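PDB 4ER8: REP-associated tyrosine transposase from Escherichia coli, which binds repetitive extragenic palindrome (REP) DNA hairpins and cleaves and recombines the mosaic elements that contain them, as a monomeric HUH transposase. Local coordinates for residues A[14-19]-A[60-65]; A[19-24]-A[94-99]; A[54-59]-A[123-128]. One frame throughout, in Å; residues are numbered along the deposited sequence.

Interaction 1 (A[14-19]-A[60-65]). With NI (nickel (II) ion), chain C; nucleotides of chain B.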
# COMPACT_ATOMS: atom_id res chain seq x y z
N TRP A 14 -2.05 10.20 -2.76
CA TRP A 14 -2.40 9.15 -3.70
C TRP A 14 -2.55 7.79 -3.02
O TRP A 14 -2.04 7.55 -1.90
CB TRP A 14 -1.31 8.96 -4.75
CG TRP A 14 -0.94 10.11 -5.66
CD1 TRP A 14 -1.37 10.30 -6.96
CD2 TRP A 14 0.00 11.15 -5.40
NE1 TRP A 14 -0.76 11.42 -7.49
CE2 TRP A 14 0.08 11.95 -6.55
CE3 TRP A 14 0.77 11.49 -4.30
CZ2 TRP A 14 0.87 13.08 -6.61
CZ3 TRP A 14 1.56 12.56 -4.35
CH2 TRP A 14 1.62 13.36 -5.51
N PHE A 15 -3.21 6.90 -3.76
CA PHE A 15 -3.45 5.52 -3.37
C PHE A 15 -2.66 4.67 -4.36
O PHE A 15 -2.65 5.00 -5.56
CB PHE A 15 -4.92 5.21 -3.56
CG PHE A 15 -5.26 3.74 -3.40
CD1 PHE A 15 -5.49 3.21 -2.17
CD2 PHE A 15 -5.32 2.90 -4.50
CE1 PHE A 15 -5.79 1.85 -2.03
CE2 PHE A 15 -5.62 1.58 -4.37
CZ PHE A 15 -5.88 1.06 -3.13
N PHE A 16 -2.04 3.59 -3.87
CA PHE A 16 -1.19 2.76 -4.72
C PHE A 16 -1.42 1.30 -4.41
O PHE A 16 -1.86 0.97 -3.33
CB PHE A 16 0.30 3.04 -4.49
CG PHE A 16 0.72 4.46 -4.68
CD1 PHE A 16 0.96 5.27 -3.60
CD2 PHE A 16 0.93 4.98 -5.91
CE1 PHE A 16 1.43 6.57 -3.74
CE2 PHE A 16 1.39 6.32 -6.07
CZ PHE A 16 1.64 7.10 -4.98
N THR A 17 -1.11 0.44 -5.37
CA THR A 17 -1.29 -1.01 -5.23
C THR A 17 -0.04 -1.54 -5.89
O THR A 17 0.27 -1.23 -7.07
CB THR A 17 -2.53 -1.54 -6.00
OG1 THR A 17 -3.74 -1.11 -5.34
CG2 THR A 17 -2.55 -3.06 -6.00
N VAL A 18 0.74 -2.30 -5.11
CA VAL A 18 1.94 -2.93 -5.63
C VAL A 18 1.80 -4.44 -5.40
O VAL A 18 1.52 -4.92 -4.28
CB VAL A 18 3.15 -2.39 -4.94
CG1 VAL A 18 4.33 -3.17 -5.30
CG2 VAL A 18 3.34 -0.89 -5.25
N ASN A 19 1.94 -5.19 -6.49
CA ASN A 19 1.76 -6.62 -6.44
C ASN A 19 3.05 -7.34 -6.65
O ASN A 19 3.90 -6.92 -7.44
CB ASN A 19 0.80 -7.08 -7.53
CG ASN A 19 -0.62 -6.61 -7.31
OD1 ASN A 19 -1.16 -5.91 -8.15
ND2 ASN A 19 -1.24 -7.01 -6.21
N MET A 60 0.38 -5.21 -1.78
CA MET A 60 0.09 -4.24 -0.77
C MET A 60 -0.64 -3.09 -1.42
O MET A 60 -0.53 -2.90 -2.63
CB MET A 60 1.38 -3.79 -0.07
CG MET A 60 2.41 -3.02 -0.88
SD MET A 60 4.11 -3.13 -0.12
CE MET A 60 5.06 -2.32 -1.35
N HIS A 61 -1.40 -2.36 -0.61
CA HIS A 61 -2.07 -1.15 -1.02
C HIS A 61 -1.70 -0.08 -0.04
O HIS A 61 -1.57 -0.37 1.16
CB HIS A 61 -3.56 -1.33 -0.90
CG HIS A 61 -4.10 -2.47 -1.68
ND1 HIS A 61 -4.33 -2.40 -3.04
CD2 HIS A 61 -4.49 -3.70 -1.30
CE1 HIS A 61 -4.81 -3.56 -3.47
NE2 HIS A 61 -4.93 -4.36 -2.42
N CYS A 62 -1.56 1.16 -0.48
CA CYS A 62 -1.28 2.20 0.51
C CYS A 62 -1.65 3.63 0.06
O CYS A 62 -1.94 3.87 -1.10
CB CYS A 62 0.16 2.11 0.94
SG CYS A 62 1.24 2.57 -0.39
N ILE A 63 -1.66 4.56 1.01
CA ILE A 63 -1.88 6.00 0.71
C ILE A 63 -0.75 6.90 1.23
O ILE A 63 -0.39 6.83 2.41
CB ILE A 63 -3.17 6.49 1.31
CG1 ILE A 63 -4.35 5.68 0.76
CG2 ILE A 63 -3.36 7.93 0.96
CD1 ILE A 63 -5.67 5.83 1.58
N TRP A 64 -0.20 7.74 0.34
CA TRP A 64 0.89 8.68 0.72
C TRP A 64 0.50 10.12 0.48
O TRP A 64 -0.32 10.43 -0.38
CB TRP A 64 2.16 8.52 -0.11
CG TRP A 64 2.81 7.20 -0.11
CD1 TRP A 64 2.59 6.18 0.74
CD2 TRP A 64 3.86 6.78 -0.99
NE1 TRP A 64 3.39 5.11 0.41
CE2 TRP A 64 4.20 5.46 -0.64
CE3 TRP A 64 4.54 7.38 -2.05
CZ2 TRP A 64 5.18 4.72 -1.32
CZ3 TRP A 64 5.52 6.64 -2.75
CH2 TRP A 64 5.83 5.33 -2.37
N THR A 65 1.15 11.00 1.21
CA THR A 65 0.99 12.43 0.98
C THR A 65 2.40 12.95 0.95
O THR A 65 3.18 12.72 1.88
CB THR A 65 0.25 13.11 2.13
OG1 THR A 65 -1.12 12.68 2.13
CG2 THR A 65 0.31 14.65 1.98
NI NI C . -5.78 -6.17 -2.29
P DA B 3 -4.28 1.38 -18.78
OP1 DA B 3 -2.87 1.48 -19.18
OP2 DA B 3 -5.22 1.41 -19.91
O5' DA B 3 -4.72 0.18 -17.83
C5' DA B 3 -4.07 -0.09 -16.61
C4' DA B 3 -2.73 -0.78 -16.89
O4' DA B 3 -2.01 -1.01 -15.66
C3' DA B 3 -2.76 -2.12 -17.60
O3' DA B 3 -1.58 -2.22 -18.27
C2' DA B 3 -2.78 -3.08 -16.42
C1' DA B 3 -1.82 -2.38 -15.46
N9 DA B 3 -2.00 -2.52 -14.01
C8 DA B 3 -3.16 -2.62 -13.29
N7 DA B 3 -2.97 -2.70 -12.00
C5 DA B 3 -1.59 -2.65 -11.85
C6 DA B 3 -0.74 -2.70 -10.72
N6 DA B 3 -1.14 -2.81 -9.42
N1 DA B 3 0.58 -2.59 -10.97
C2 DA B 3 0.99 -2.47 -12.23
N3 DA B 3 0.29 -2.45 -13.35
C4 DA B 3 -1.00 -2.53 -13.08

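Interaction 2 (A[19-24]-A[94-99]). With nucleotides of chain B.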
# COMPACT_ATOMS: atom_id res chain seq x y z
N ASN A 19 1.94 -5.19 -6.49
CA ASN A 19 1.76 -6.62 -6.44
C ASN A 19 3.05 -7.34 -6.65
O ASN A 19 3.90 -6.92 -7.44
CB ASN A 19 0.80 -7.08 -7.53
CG ASN A 19 -0.62 -6.61 -7.31
OD1 ASN A 19 -1.16 -5.91 -8.15
ND2 ASN A 19 -1.24 -7.01 -6.21
N LEU A 20 3.18 -8.44 -5.93
CA LEU A 20 4.21 -9.41 -6.18
C LEU A 20 3.72 -10.16 -7.42
O LEU A 20 2.48 -10.39 -7.58
CB LEU A 20 4.30 -10.35 -5.00
CG LEU A 20 5.68 -10.46 -4.37
CD1 LEU A 20 6.40 -9.12 -4.37
CD2 LEU A 20 5.52 -10.99 -2.99
N ARG A 21 4.68 -10.48 -8.29
CA ARG A 21 4.46 -11.25 -9.53
C ARG A 21 3.77 -12.61 -9.30
O ARG A 21 2.88 -12.98 -10.05
CB ARG A 21 5.80 -11.43 -10.26
CG ARG A 21 5.68 -11.97 -11.67
CD ARG A 21 6.68 -11.34 -12.60
NE ARG A 21 5.96 -10.75 -13.72
CZ ARG A 21 6.45 -9.80 -14.50
NH1 ARG A 21 7.68 -9.34 -14.31
NH2 ARG A 21 5.72 -9.29 -15.46
N ASN A 22 4.16 -13.31 -8.23
CA ASN A 22 3.72 -14.69 -7.91
C ASN A 22 2.54 -14.77 -6.89
O ASN A 22 2.67 -14.41 -5.71
CB ASN A 22 4.98 -15.48 -7.45
CG ASN A 22 4.67 -16.86 -6.86
OD1 ASN A 22 3.63 -17.49 -7.09
ND2 ASN A 22 5.63 -17.35 -6.08
N ARG A 23 1.40 -15.25 -7.39
CA ARG A 23 0.15 -15.33 -6.63
C ARG A 23 0.28 -16.12 -5.34
O ARG A 23 -0.37 -15.76 -4.38
CB ARG A 23 -0.97 -16.01 -7.44
CG ARG A 23 -1.09 -15.58 -8.86
CD ARG A 23 -2.41 -16.07 -9.48
NE ARG A 23 -3.57 -15.40 -8.90
CZ ARG A 23 -4.68 -15.02 -9.56
NH1 ARG A 23 -4.80 -15.22 -10.87
NH2 ARG A 23 -5.67 -14.43 -8.89
N ARG A 24 1.05 -17.21 -5.34
CA ARG A 24 1.17 -18.08 -4.15
C ARG A 24 2.30 -17.64 -3.20
O ARG A 24 2.58 -18.33 -2.22
CB ARG A 24 1.38 -19.59 -4.52
CG ARG A 24 0.31 -20.24 -5.40
CD ARG A 24 -1.03 -20.29 -4.69
NE ARG A 24 -2.17 -19.99 -5.58
CZ ARG A 24 -3.38 -19.59 -5.16
NH1 ARG A 24 -3.63 -19.43 -3.86
NH2 ARG A 24 -4.35 -19.33 -6.04
N TRP A 94 8.63 -8.39 -8.38
CA TRP A 94 7.57 -7.38 -8.47
C TRP A 94 6.74 -7.42 -9.74
O TRP A 94 7.30 -7.54 -10.81
CB TRP A 94 8.22 -5.99 -8.41
CG TRP A 94 8.87 -5.75 -7.07
CD1 TRP A 94 10.22 -5.61 -6.81
CD2 TRP A 94 8.21 -5.68 -5.80
NE1 TRP A 94 10.42 -5.45 -5.44
CE2 TRP A 94 9.20 -5.48 -4.81
CE3 TRP A 94 6.86 -5.76 -5.40
CZ2 TRP A 94 8.89 -5.35 -3.45
CZ3 TRP A 94 6.55 -5.63 -4.05
CH2 TRP A 94 7.57 -5.43 -3.09
N GLN A 95 5.43 -7.26 -9.64
CA GLN A 95 4.73 -6.77 -10.84
C GLN A 95 5.33 -5.40 -11.22
O GLN A 95 5.47 -4.51 -10.39
CB GLN A 95 3.20 -6.72 -10.70
CG GLN A 95 2.54 -5.75 -11.68
CD GLN A 95 1.07 -5.98 -11.87
OE1 GLN A 95 0.38 -6.46 -10.98
NE2 GLN A 95 0.57 -5.63 -13.03
N PRO A 96 5.77 -5.26 -12.47
CA PRO A 96 6.36 -4.01 -12.89
C PRO A 96 5.46 -2.82 -12.59
O PRO A 96 4.22 -2.95 -12.55
CB PRO A 96 6.48 -4.21 -14.42
CG PRO A 96 6.80 -5.68 -14.56
CD PRO A 96 5.85 -6.29 -13.53
N ARG A 97 6.10 -1.67 -12.42
CA ARG A 97 5.45 -0.45 -11.98
C ARG A 97 4.42 -0.73 -10.88
O ARG A 97 4.69 -1.53 -9.99
CB ARG A 97 4.93 0.31 -13.18
CG ARG A 97 5.93 0.31 -14.34
CD ARG A 97 5.39 1.01 -15.57
NE ARG A 97 5.12 2.42 -15.32
CZ ARG A 97 4.63 3.27 -16.21
NH1 ARG A 97 4.39 2.88 -17.44
NH2 ARG A 97 4.43 4.54 -15.87
N PHE A 98 3.27 -0.05 -10.94
CA PHE A 98 2.29 -0.04 -9.85
C PHE A 98 1.06 0.80 -10.24
O PHE A 98 1.15 1.65 -11.14
CB PHE A 98 2.90 0.56 -8.58
CG PHE A 98 3.45 1.94 -8.77
CD1 PHE A 98 2.64 3.06 -8.58
CD2 PHE A 98 4.80 2.14 -9.14
CE1 PHE A 98 3.14 4.36 -8.78
CE2 PHE A 98 5.30 3.44 -9.32
CZ PHE A 98 4.46 4.55 -9.16
N TRP A 99 -0.06 0.58 -9.54
CA TRP A 99 -1.27 1.33 -9.77
C TRP A 99 -1.26 2.59 -8.92
O TRP A 99 -0.93 2.53 -7.75
CB TRP A 99 -2.48 0.45 -9.44
CG TRP A 99 -3.80 1.20 -9.40
CD1 TRP A 99 -4.42 1.74 -8.31
CD2 TRP A 99 -4.65 1.46 -10.51
NE1 TRP A 99 -5.60 2.34 -8.67
CE2 TRP A 99 -5.76 2.19 -10.03
CE3 TRP A 99 -4.58 1.14 -11.88
CZ2 TRP A 99 -6.80 2.61 -10.86
CZ3 TRP A 99 -5.61 1.59 -12.72
CH2 TRP A 99 -6.71 2.31 -12.21
P DG B 5 2.75 -8.67 -17.15
OP1 DG B 5 2.19 -9.85 -17.87
OP2 DG B 5 3.70 -8.88 -16.06
O5' DG B 5 3.48 -7.63 -18.11
C5' DG B 5 4.24 -6.60 -17.53
C4' DG B 5 5.59 -6.60 -18.20
O4' DG B 5 6.36 -7.70 -17.65
C3' DG B 5 5.63 -6.82 -19.72
O3' DG B 5 6.45 -5.83 -20.26
C2' DG B 5 6.32 -8.17 -19.89
C1' DG B 5 7.24 -8.16 -18.69
N9 DG B 5 7.80 -9.38 -18.12
C8 DG B 5 9.10 -9.52 -17.67
N7 DG B 5 9.30 -10.68 -17.11
C5 DG B 5 8.05 -11.32 -17.19
C6 DG B 5 7.64 -12.63 -16.76
O6 DG B 5 8.35 -13.51 -16.22
N1 DG B 5 6.29 -12.91 -17.01
C2 DG B 5 5.41 -12.02 -17.59
N2 DG B 5 4.14 -12.47 -17.74
N3 DG B 5 5.77 -10.81 -18.02
C4 DG B 5 7.11 -10.54 -17.79
P DA B 3 -4.28 1.38 -18.78
OP1 DA B 3 -2.87 1.48 -19.18
OP2 DA B 3 -5.22 1.41 -19.91
O5' DA B 3 -4.72 0.18 -17.83
C5' DA B 3 -4.07 -0.09 -16.61
C4' DA B 3 -2.73 -0.78 -16.89
O4' DA B 3 -2.01 -1.01 -15.66
C3' DA B 3 -2.76 -2.12 -17.60
O3' DA B 3 -1.58 -2.22 -18.27
C2' DA B 3 -2.78 -3.08 -16.42
C1' DA B 3 -1.82 -2.38 -15.46
N9 DA B 3 -2.00 -2.52 -14.01
C8 DA B 3 -3.16 -2.62 -13.29
N7 DA B 3 -2.97 -2.70 -12.00
C5 DA B 3 -1.59 -2.65 -11.85
C6 DA B 3 -0.74 -2.70 -10.72
N6 DA B 3 -1.14 -2.81 -9.42
N1 DA B 3 0.58 -2.59 -10.97
C2 DA B 3 0.99 -2.47 -12.23
N3 DA B 3 0.29 -2.45 -13.35
C4 DA B 3 -1.00 -2.53 -13.08
P DC B 31 6.38 5.26 -12.75
OP1 DC B 31 5.60 6.20 -11.96
OP2 DC B 31 5.85 3.97 -13.16
O5' DC B 31 6.85 6.05 -14.05
C5' DC B 31 7.35 7.41 -14.03
C4' DC B 31 7.50 7.93 -15.47
O4' DC B 31 8.50 7.09 -16.09
C3' DC B 31 6.23 7.82 -16.35
O3' DC B 31 5.98 9.10 -16.71
C2' DC B 31 6.66 7.05 -17.59
C1' DC B 31 8.17 6.90 -17.43
N1 DC B 31 8.57 5.52 -17.67
C2 DC B 31 9.39 5.22 -18.75
O2 DC B 31 9.72 6.20 -19.45
N3 DC B 31 9.75 3.92 -18.95
C4 DC B 31 9.34 2.93 -18.13
N4 DC B 31 9.71 1.62 -18.32
C5 DC B 31 8.49 3.24 -17.03
C6 DC B 31 8.14 4.52 -16.84

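Interaction 3 (A[54-59]-A[123-128]). With NI (nickel (II) ion), chain C.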
# COMPACT_ATOMS: atom_id res chain seq x y z
N VAL A 54 -1.61 -1.37 3.98
CA VAL A 54 -1.63 -2.80 4.32
C VAL A 54 -0.56 -3.54 3.55
O VAL A 54 -0.24 -3.23 2.40
CB VAL A 54 -2.87 -3.55 3.86
CG1 VAL A 54 -3.86 -3.67 4.93
CG2 VAL A 54 -3.41 -3.00 2.56
N VAL A 55 -0.06 -4.60 4.17
CA VAL A 55 0.74 -5.57 3.47
C VAL A 55 0.03 -6.91 3.48
O VAL A 55 -0.39 -7.41 4.51
CB VAL A 55 2.04 -5.76 4.18
CG1 VAL A 55 2.90 -6.78 3.41
CG2 VAL A 55 2.73 -4.41 4.36
N LEU A 56 -0.10 -7.50 2.31
CA LEU A 56 -0.68 -8.81 2.27
C LEU A 56 0.49 -9.73 1.98
O LEU A 56 1.62 -9.23 1.79
CB LEU A 56 -1.84 -8.87 1.28
CG LEU A 56 -2.94 -8.05 1.99
CD1 LEU A 56 -3.16 -6.68 1.37
CD2 LEU A 56 -4.24 -8.80 2.15
N PRO A 57 0.26 -11.05 2.00
CA PRO A 57 1.43 -11.90 1.76
C PRO A 57 2.02 -11.63 0.40
O PRO A 57 3.24 -11.65 0.27
CB PRO A 57 0.86 -13.31 1.82
CG PRO A 57 -0.48 -13.17 2.54
CD PRO A 57 -0.98 -11.83 2.14
N GLU A 58 1.18 -11.32 -0.59
CA GLU A 58 1.68 -11.14 -1.97
C GLU A 58 1.39 -9.82 -2.70
O GLU A 58 1.58 -9.76 -3.91
CB GLU A 58 1.20 -12.30 -2.87
CG GLU A 58 -0.26 -12.70 -2.66
CD GLU A 58 -1.21 -11.53 -2.77
OE1 GLU A 58 -1.75 -11.08 -1.74
OE2 GLU A 58 -1.42 -11.05 -3.90
N HIS A 59 0.95 -8.78 -1.99
CA HIS A 59 0.73 -7.45 -2.58
C HIS A 59 0.42 -6.49 -1.47
O HIS A 59 0.21 -6.90 -0.32
CB HIS A 59 -0.42 -7.47 -3.61
CG HIS A 59 -1.80 -7.46 -3.03
ND1 HIS A 59 -2.34 -8.54 -2.35
CD2 HIS A 59 -2.79 -6.54 -3.10
CE1 HIS A 59 -3.60 -8.26 -2.01
NE2 HIS A 59 -3.89 -7.04 -2.44
N HIS A 123 -9.76 -10.36 0.89
CA HIS A 123 -8.92 -11.33 0.24
C HIS A 123 -9.03 -12.73 0.88
O HIS A 123 -8.43 -13.71 0.37
CB HIS A 123 -7.47 -10.85 0.20
CG HIS A 123 -7.22 -9.77 -0.81
ND1 HIS A 123 -7.40 -9.96 -2.17
CD2 HIS A 123 -6.74 -8.51 -0.67
CE1 HIS A 123 -7.06 -8.86 -2.82
NE2 HIS A 123 -6.66 -7.96 -1.93
N GLY A 124 -9.78 -12.81 1.97
CA GLY A 124 -10.11 -14.08 2.61
C GLY A 124 -9.12 -14.51 3.68
O GLY A 124 -9.23 -15.60 4.23
N TRP A 125 -8.15 -13.65 3.99
CA TRP A 125 -7.19 -13.97 5.03
C TRP A 125 -7.82 -14.01 6.42
O TRP A 125 -7.49 -14.89 7.20
CB TRP A 125 -6.00 -13.00 5.02
CG TRP A 125 -5.25 -13.05 3.71
CD1 TRP A 125 -5.24 -12.10 2.73
CD2 TRP A 125 -4.44 -14.14 3.22
NE1 TRP A 125 -4.45 -12.50 1.69
CE2 TRP A 125 -3.95 -13.75 1.95
CE3 TRP A 125 -4.06 -15.39 3.74
CZ2 TRP A 125 -3.11 -14.58 1.17
CZ3 TRP A 125 -3.21 -16.23 2.95
CH2 TRP A 125 -2.76 -15.81 1.69
N VAL A 126 -8.71 -13.07 6.73
CA VAL A 126 -9.28 -12.95 8.08
C VAL A 126 -10.77 -12.61 8.05
O VAL A 126 -11.27 -12.16 7.04
CB VAL A 126 -8.51 -11.91 8.95
CG1 VAL A 126 -7.04 -12.32 9.14
CG2 VAL A 126 -8.61 -10.51 8.36
N LYS A 127 -11.49 -12.84 9.14
CA LYS A 127 -12.92 -12.51 9.12
C LYS A 127 -13.17 -11.13 9.74
O LYS A 127 -14.24 -10.55 9.56
CB LYS A 127 -13.82 -13.65 9.65
CG LYS A 127 -13.14 -14.67 10.62
CD LYS A 127 -12.23 -15.75 9.92
CE LYS A 127 -11.02 -16.26 10.83
NZ LYS A 127 -9.98 -15.19 11.18
N GLN A 128 -12.14 -10.60 10.41
CA GLN A 128 -12.22 -9.34 11.13
C GLN A 128 -10.98 -8.48 10.94
O GLN A 128 -9.86 -8.95 11.13
CB GLN A 128 -12.44 -9.60 12.61
CG GLN A 128 -13.89 -9.85 12.98
CD GLN A 128 -14.68 -8.56 13.20
OE1 GLN A 128 -15.86 -8.48 12.84
NE2 GLN A 128 -14.03 -7.53 13.79
NI NI C . -5.78 -6.17 -2.29

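Interaction 1 (A[14-19]-A[60-65])
Thr17 OG1 has two polar partners: it accepts from His61 ND1 at 2.7 Å and is itself hydrogen-bonded to the backbone oxygen of Ala159. The bond from His61 lies close to the imidazole plane and, with NE2 of His61 holding the nickel ion at 2.0 Å, it fixes the rotation of the ring. His61 is the second histidine of the HUH motif, so Thr17 is a second-shell residue of the metal site. The two strands, 14-19 and 60-65, run antiparallel through the centre of the sheet. Hydrogen-bonded pairs form at Trp14-Trp64, Phe16-Cys62 and Val18-Met60, each with two N-H...O bonds.

On the face with Thr17 and His61, the side chain of Phe15 runs alongside that of His61, the two rings meeting rim to rim with planes at only 17°. The edge of the Phe15 ring also meets Ile63, CD1 of Phe15 lying 4.0 Å from CG1 of Ile63. The other face is built from Trp14, Phe16, Val18, Met60, Cys62 and Trp64. There Phe16, with CG anti to its carbonyl carbon (chi1 -57°), directs CE1 over the face of Trp64, 3.6 Å from CE3, in an edge-to-face pair. Cys62 SG touches the edge of the same phenyl ring, and Val18 lies beside the extended Met60 chain. Trp77 of helix 73-87 covers this side. Towards the DNA, Thr17 O receives a weak hydrogen bond from N6 of DA3 in chain B, 3.2 Å away.

Interaction 2 (A[19-24]-A[94-99])
Gln95 N donates to Asn19 O at 2.7 Å, the hydrogen bond that ties the end of strand 13-19 to the loop leading into strand 99-102. The side chains of Asn19 and Gln95 run side by side from this bond towards the DNA, where Gln95 NE2 comes within 3.2 Å of N3 of DA3 in chain B and is hydrogen-bonded to a guanine base. Next to them, Leu20 sets CD1 over the six-membered ring of Trp94 in a CH-pi contact, 3.9 Å from its centroid, while Asn19 O meets the edge of that indole. The guanidinium of Arg21 appears layered between Pro96, whose CD is 3.6 Å from Arg21 NH1, and the base of DG5 in chain B on the opposite face; its exact place is less sure, because NH2 is too close to a phosphate oxygen in the model.

A single backbone bridge, Leu20 with Trp94, lies just beyond the ends of the neighbouring strands 13-19 and 99-102 of the RRM-like sheet, and both loops become a surface for nucleic acid, consistent with reading of the guide sequence flanking the hairpin.

Further along, Arg97 turns to another part of the DNA: its NE donates to OP2 of DC31 in chain B at 2.8 Å, with the phosphate oxygen in the guanidinium plane and the pyrimidine C6 over one face. Phe98 puts CZ 3.4 Å from OP1 of the same nucleotide.

Behind this layer, Lys81 holds the loop through its NZ, bonded to the carbonyl oxygens of Gln95 and Arg97, and through its own O, which accepts from Trp94 NE1. Asn92 OD1 takes a hydrogen bond from Arg21 NH1.

Interaction 3 (A[54-59]-A[123-128])
His59 and His123 meet at the nickel ion, which their NE2 atoms bind at 2.1 and 2.0 Å respectively. The imidazoles come from opposite directions and stand nearly perpendicular, planes at 84°, with the edge of His59 turned to the face of His123 in an offset edge-to-face pair. This is the tight end of the contact. His59 is the first histidine of the HUH motif, and its CG sits between the backbone N and carbonyl carbon (chi1 78°), swinging the ring out from the strand towards the metal. Glu58 fixes its rotation: OE1 accepts from His59 ND1 at 2.7 Å, approached on the syn side of the carboxylate and almost in the imidazole plane. The other carboxylate oxygen forms a salt bridge with Arg162, so Glu58, a second-shell residue, is itself held by Arg162.

The opposite end is apolar and opens to solvent. Trp125, although exposed overall, offers one indole face to Pro57, whose CG lies 3.6 Å from the centroid of the six-membered ring in a CH-pi contact. Leu56 bridges the two ends: Leu56 CD2 lies 3.5 Å from Trp125 CD1 and 3.8 Å from His123 CD2. Between the histidine and the tryptophan, Gly124 ends the preceding helix with positive phi in a Schellman motif.

Segment 54-59 carries the turn between strands 49-55 and 59-65, closed by Leu56 N to His59 O at 2.7 Å. Helix 106-122 delivers His123 just past its end and contributes Asn119 to the metal, His61 and Glu161 complete the site, and helix 27-30 packs against Pro57.

Overall arrangement
From the N terminus, strand 13-19 enters interaction 1, pairing with 60-65 and closing a loop that holds helices 27-30 and 32-45 and strand 49-55. The chain runs directly on into 19-24, so interaction 2 shares Asn19 and reaches forward to 94-99, beyond helix 73-87. Interaction 3 starts at the segment 54-59 around the hairpin turn and closes on 123-128 after helix 106-122. All three cross one another in sequence, none nesting inside another. Interactions 1 and 3 converge on the nickel ion through neighbouring strands, while a probable hydrogen bond from Leu20 N to Glu58 O joins interaction 2 to the same hairpin. Together they tie the central sheet to the DNA-facing loops and the end of helix 106-122.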